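Local coordinates for alpha-14 giardin (Giardia lamblia, PDB 3CHJ), which binds calcium ions and, as an annexin, phospholipid membranes, and may link the lipid bilayer to the underlying axoneme of the parasite, at residues S73-L86 with L265-K277. Sequence-based numbering, arbitrary orientation.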
loop_
_atom_site.group_PDB
_atom_site.type_symbol
_atom_site.label_atom_id
_atom_site.label_comp_id
_atom_site.label_asym_id
_atom_site.label_seq_id
_atom_site.Cartn_x
_atom_site.Cartn_y
_atom_site.Cartn_z
ATOM N N SER A 73 3.978 1.232 16.284
ATOM C CA SER A 73 4.139 1.816 14.952
ATOM C C SER A 73 2.851 1.671 14.157
ATOM O O SER A 73 2.383 2.625 13.514
ATOM C CB SER A 73 5.288 1.146 14.241
ATOM O OG SER A 73 6.498 1.528 14.898
ATOM N N LEU A 74 2.256 0.494 14.240
ATOM C CA LEU A 74 0.992 0.242 13.568
ATOM C C LEU A 74 -0.100 1.188 14.041
ATOM O O LEU A 74 -0.741 1.855 13.218
ATOM C CB LEU A 74 0.566 -1.221 13.795
ATOM C CG LEU A 74 -0.810 -1.626 13.256
ATOM C CD1 LEU A 74 -0.805 -1.525 11.699
ATOM C CD2 LEU A 74 -1.102 -3.033 13.716
ATOM N N VAL A 75 -0.305 1.262 15.360
ATOM C CA VAL A 75 -1.353 2.135 15.912
ATOM C C VAL A 75 -1.158 3.590 15.479
ATOM O O VAL A 75 -2.111 4.263 15.079
ATOM C CB VAL A 75 -1.420 2.005 17.465
ATOM C CG1 VAL A 75 -2.312 3.064 18.078
ATOM C CG2 VAL A 75 -1.921 0.613 17.839
ATOM N N LEU A 76 0.073 4.093 15.552
ATOM C CA LEU A 76 0.324 5.490 15.142
ATOM C C LEU A 76 -0.030 5.719 13.675
ATOM O O LEU A 76 -0.566 6.779 13.332
ATOM C CB LEU A 76 1.765 5.894 15.433
ATOM C CG LEU A 76 2.059 5.980 16.934
ATOM C CD1 LEU A 76 3.555 6.183 17.177
ATOM C CD2 LEU A 76 1.244 7.056 17.640
ATOM N N MET A 77 0.212 4.717 12.831
ATOM C CA MET A 77 -0.115 4.836 11.401
ATOM C C MET A 77 -1.624 4.908 11.210
ATOM O O MET A 77 -2.115 5.541 10.259
ATOM C CB MET A 77 0.428 3.649 10.615
ATOM C CG MET A 77 1.940 3.601 10.436
ATOM S SD MET A 77 2.305 2.298 9.213
ATOM C CE MET A 77 4.091 2.092 9.427
ATOM N N LEU A 78 -2.357 4.249 12.097
ATOM C CA LEU A 78 -3.810 4.140 11.933
ATOM C C LEU A 78 -4.516 5.420 12.292
ATOM O O LEU A 78 -5.624 5.667 11.791
ATOM C CB LEU A 78 -4.371 2.999 12.785
ATOM C CG LEU A 78 -3.887 1.592 12.440
ATOM C CD1 LEU A 78 -4.372 0.620 13.513
ATOM C CD2 LEU A 78 -4.364 1.168 11.035
ATOM N N TYR A 79 -3.913 6.240 13.147
ATOM C CA TYR A 79 -4.643 7.406 13.663
ATOM C C TYR A 79 -4.332 8.675 12.849
ATOM O O TYR A 79 -4.518 9.794 13.318
ATOM C CB TYR A 79 -4.385 7.601 15.173
ATOM C CG TYR A 79 -4.880 6.493 16.105
ATOM C CD1 TYR A 79 -5.729 5.473 15.667
ATOM C CD2 TYR A 79 -4.539 6.511 17.449
ATOM C CE1 TYR A 79 -6.184 4.480 16.537
ATOM C CE2 TYR A 79 -4.970 5.528 18.325
ATOM C CZ TYR A 79 -5.812 4.521 17.878
ATOM O OH TYR A 79 -6.235 3.541 18.767
ATOM N N LYS A 80 -3.844 8.477 11.629
ATOM C CA LYS A 80 -3.404 9.571 10.762
ATOM C C LYS A 80 -4.326 9.665 9.565
ATOM O O LYS A 80 -4.785 8.648 9.068
ATOM C CB LYS A 80 -1.994 9.279 10.216
ATOM C CG LYS A 80 -0.902 9.612 11.165
ATOM C CD LYS A 80 0.415 9.086 10.702
ATOM C CE LYS A 80 1.377 9.130 11.868
ATOM N NZ LYS A 80 1.501 10.496 12.447
ATOM N N PRO A 81 -4.547 10.887 9.051
ATOM C CA PRO A 81 -5.157 10.937 7.730
ATOM C C PRO A 81 -4.261 10.241 6.684
ATOM O O PRO A 81 -3.040 10.309 6.778
ATOM C CB PRO A 81 -5.223 12.442 7.437
ATOM C CG PRO A 81 -5.140 13.094 8.775
ATOM C CD PRO A 81 -4.250 12.228 9.588
ATOM N N ARG A 82 -4.890 9.616 5.697
ATOM C CA ARG A 82 -4.208 8.854 4.638
ATOM C C ARG A 82 -3.065 9.620 3.963
ATOM O O ARG A 82 -1.930 9.131 3.852
ATOM C CB ARG A 82 -5.247 8.444 3.595
ATOM C CG ARG A 82 -4.698 7.915 2.289
ATOM C CD ARG A 82 -5.838 7.585 1.330
ATOM N NE ARG A 82 -5.464 6.505 0.418
ATOM C CZ ARG A 82 -5.152 5.277 0.827
ATOM N NH1 ARG A 82 -5.167 4.988 2.122
ATOM N NH2 ARG A 82 -4.816 4.344 -0.045
ATOM N N ALA A 83 -3.371 10.826 3.495
ATOM C CA ALA A 83 -2.391 11.614 2.758
ATOM C C ALA A 83 -1.161 11.892 3.614
ATOM O O ALA A 83 -0.032 11.849 3.122
ATOM C CB ALA A 83 -3.018 12.909 2.258
ATOM N N GLN A 84 -1.380 12.188 4.892
ATOM C CA GLN A 84 -0.291 12.428 5.830
ATOM C C GLN A 84 0.581 11.173 5.994
ATOM O O GLN A 84 1.807 11.235 5.912
ATOM C CB GLN A 84 -0.865 12.840 7.191
ATOM C CG GLN A 84 0.195 13.272 8.170
ATOM C CD GLN A 84 0.706 14.674 7.880
ATOM O OE1 GLN A 84 -0.044 15.545 7.425
ATOM N NE2 GLN A 84 1.985 14.901 8.151
ATOM N N LEU A 85 -0.082 10.037 6.203
ATOM C CA LEU A 85 0.597 8.775 6.315
ATOM C C LEU A 85 1.467 8.523 5.071
ATOM O O LEU A 85 2.650 8.178 5.217
ATOM C CB LEU A 85 -0.415 7.644 6.527
ATOM C CG LEU A 85 0.197 6.249 6.470
ATOM C CD1 LEU A 85 1.143 6.056 7.640
ATOM C CD2 LEU A 85 -0.911 5.207 6.445
ATOM N N LEU A 86 0.904 8.705 3.869
ATOM C CA LEU A 86 1.679 8.451 2.643
ATOM C C LEU A 86 2.935 9.317 2.566
ATOM O O LEU A 86 4.018 8.828 2.212
ATOM C CB LEU A 86 0.811 8.658 1.394
ATOM C CG LEU A 86 -0.457 7.795 1.315
ATOM C CD1 LEU A 86 -1.331 8.175 0.127
ATOM C CD2 LEU A 86 -0.125 6.318 1.265
ATOM N N LEU A 265 4.239 -5.058 6.726
ATOM C CA LEU A 265 2.892 -5.430 7.150
ATOM C C LEU A 265 2.140 -4.208 7.643
ATOM O O LEU A 265 0.948 -4.041 7.328
ATOM C CB LEU A 265 2.919 -6.517 8.241
ATOM C CG LEU A 265 3.443 -7.891 7.789
ATOM C CD1 LEU A 265 3.829 -8.746 9.006
ATOM C CD2 LEU A 265 2.422 -8.618 6.953
ATOM N N ASN A 266 2.806 -3.377 8.444
ATOM C CA ASN A 266 2.146 -2.196 9.015
ATOM C C ASN A 266 1.686 -1.238 7.925
ATOM O O ASN A 266 0.530 -0.796 7.930
ATOM C CB ASN A 266 3.072 -1.462 9.995
ATOM C CG ASN A 266 3.231 -2.200 11.297
ATOM O OD1 ASN A 266 2.532 -3.194 11.551
ATOM N ND2 ASN A 266 4.116 -1.695 12.158
ATOM N N ARG A 267 2.588 -0.892 7.007
ATOM C CA ARG A 267 2.216 0.123 6.019
ATOM C C ARG A 267 1.145 -0.399 5.056
ATOM O O ARG A 267 0.224 0.342 4.683
ATOM C CB ARG A 267 3.439 0.678 5.273
ATOM C CG ARG A 267 4.135 -0.326 4.398
ATOM C CD ARG A 267 5.206 0.385 3.597
ATOM N NE ARG A 267 6.063 -0.565 2.895
ATOM C CZ ARG A 267 7.275 -0.920 3.298
ATOM N NH1 ARG A 267 7.806 -0.404 4.414
ATOM N NH2 ARG A 267 7.960 -1.802 2.573
ATOM N N ILE A 268 1.240 -1.672 4.646
ATOM C CA ILE A 268 0.235 -2.208 3.740
ATOM C C ILE A 268 -1.123 -2.238 4.448
ATOM O O ILE A 268 -2.125 -1.825 3.881
ATOM C CB ILE A 268 0.597 -3.632 3.232
ATOM C CG1 ILE A 268 1.957 -3.630 2.499
ATOM C CG2 ILE A 268 -0.549 -4.219 2.422
ATOM C CD1 ILE A 268 1.936 -2.976 1.146
ATOM N N THR A 269 -1.131 -2.663 5.714
ATOM C CA THR A 269 -2.365 -2.733 6.482
ATOM C C THR A 269 -2.935 -1.314 6.708
ATOM O O THR A 269 -4.099 -1.052 6.402
ATOM C CB THR A 269 -2.132 -3.493 7.807
ATOM O OG1 THR A 269 -1.634 -4.803 7.490
ATOM C CG2 THR A 269 -3.434 -3.570 8.620
ATOM N N ALA A 270 -2.129 -0.387 7.214
ATOM C CA ALA A 270 -2.618 0.979 7.475
ATOM C C ALA A 270 -3.095 1.699 6.201
ATOM O O ALA A 270 -4.124 2.391 6.234
ATOM C CB ALA A 270 -1.523 1.788 8.180
ATOM N N MET A 271 -2.383 1.489 5.089
ATOM C CA MET A 271 -2.769 2.148 3.825
ATOM C C MET A 271 -4.072 1.613 3.271
ATOM O O MET A 271 -4.820 2.358 2.618
ATOM C CB MET A 271 -1.680 2.033 2.751
ATOM C CG MET A 271 -0.454 2.847 3.055
ATOM S SD MET A 271 0.661 2.904 1.641
ATOM C CE MET A 271 1.392 1.281 1.672
ATOM N N HIS A 272 -4.355 0.326 3.499
ATOM C CA HIS A 272 -5.349 -0.353 2.664
ATOM C C HIS A 272 -6.479 -1.059 3.371
ATOM O O HIS A 272 -7.417 -1.486 2.723
ATOM C CB HIS A 272 -4.634 -1.314 1.710
ATOM C CG HIS A 272 -3.752 -0.608 0.738
ATOM N ND1 HIS A 272 -2.413 -0.900 0.580
ATOM C CD2 HIS A 272 -4.016 0.426 -0.090
ATOM C CE1 HIS A 272 -1.901 -0.094 -0.336
ATOM N NE2 HIS A 272 -2.847 0.723 -0.750
ATOM N N PHE A 273 -6.413 -1.191 4.698
ATOM C CA PHE A 273 -7.433 -2.007 5.372
ATOM C C PHE A 273 -8.857 -1.466 5.208
ATOM O O PHE A 273 -9.813 -2.236 5.127
ATOM C CB PHE A 273 -7.080 -2.235 6.851
ATOM C CG PHE A 273 -7.542 -1.138 7.770
ATOM C CD1 PHE A 273 -8.759 -1.241 8.440
ATOM C CD2 PHE A 273 -6.744 -0.020 8.003
ATOM C CE1 PHE A 273 -9.193 -0.239 9.308
ATOM C CE2 PHE A 273 -7.181 0.996 8.876
ATOM C CZ PHE A 273 -8.415 0.861 9.534
ATOM N N ARG A 274 -8.991 -0.145 5.143
ATOM C CA ARG A 274 -10.331 0.451 5.175
ATOM C C ARG A 274 -11.036 0.288 3.818
ATOM O O ARG A 274 -12.244 0.042 3.751
ATOM C CB ARG A 274 -10.215 1.918 5.578
ATOM C CG ARG A 274 -11.416 2.436 6.332
ATOM C CD ARG A 274 -11.165 3.859 6.796
ATOM N NE ARG A 274 -10.234 4.018 7.930
ATOM C CZ ARG A 274 -10.624 4.058 9.211
ATOM N NH1 ARG A 274 -11.911 3.889 9.541
ATOM N NH2 ARG A 274 -9.735 4.259 10.179
ATOM N N GLU A 275 -10.265 0.369 2.745
ATOM C CA GLU A 275 -10.829 0.312 1.396
ATOM C C GLU A 275 -10.867 -1.123 0.836
ATOM O O GLU A 275 -11.822 -1.515 0.138
ATOM C CB GLU A 275 -10.018 1.227 0.464
ATOM C CG GLU A 275 -9.926 2.699 0.907
ATOM C CD GLU A 275 -8.882 3.027 2.010
ATOM O OE1 GLU A 275 -8.980 4.183 2.504
ATOM O OE2 GLU A 275 -7.983 2.202 2.380
ATOM N N CYS A 276 -9.853 -1.915 1.159
ATOM C CA CYS A 276 -9.646 -3.197 0.491
ATOM C C CYS A 276 -10.247 -4.373 1.268
ATOM O O CYS A 276 -9.540 -5.321 1.649
ATOM C CB CYS A 276 -8.151 -3.428 0.235
ATOM S SG CYS A 276 -7.414 -2.283 -0.987
ATOM N N LYS A 277 -11.559 -4.326 1.441
ATOM C CA LYS A 277 -12.268 -5.298 2.264
ATOM C C LYS A 277 -12.177 -6.729 1.754
ATOM O O LYS A 277 -12.203 -7.673 2.553
ATOM C CB LYS A 277 -13.725 -4.879 2.441
ATOM C CG LYS A 277 -13.848 -3.552 3.178
ATOM C CD LYS A 277 -15.296 -3.206 3.482
ATOM C CE LYS A 277 -15.387 -1.797 4.075
ATOM N NZ LYS A 277 -16.670 -1.577 4.805
HETATM O O HOH W 1 -7.045 4.634 9.700
#
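Ala270 and Met77 mark the tightly packed part of this contact: their CB atoms lie 3.6 Å apart, where helix 73-78 runs beside helix 265-272 at a crossing angle of -25° and an axis separation of 9.3 Å. Leu85 CD2 comes within 3.9 Å of the same Ala270 CB, so this one methyl is shared by helix 73-78 and helix 82-86. Leu78 CD2 adds a contact with Phe273 CE2 at 3.6 Å, and Leu86 CD2 one with Met271 SD at 3.5 Å. Toward the start of the segments, the Asn266 amide slants across Leu74, OD1 3.6 Å from Leu74 CB, and the extended Met77 chain crosses the Asn266 side chain at about a right angle, setting CE against Asn266 CB. OD1 is hydrogen-bonded to the Tyr303 hydroxyl and ND2 to the Asp70 carbonyl.

Arg82, extended from CG to NE, is held firmly: NH1 lies 2.7 Å from Met271 O, a nearly straight hydrogen bond (164°) on an in-plane lone pair; NH2 adds a weak one to the same oxygen. The loose side is exposed Glu275, whose OE1 stands 3.9 Å from Arg82 NH1 and well out of the guanidinium plane, a long salt bridge with no N-H aimed at it. Nearby, a water joins Leu78 O to the Arg274 guanidinium.

In this annexin's helical fold the contact joins helices 69-78 and 82-94 to helix 262-272, within the fourth repeat; helix 301-310 packs on Leu74 and Thr269, helix 113-127 touches Arg82 and Leu86, and helix 41-55 meets Tyr79 and Arg274.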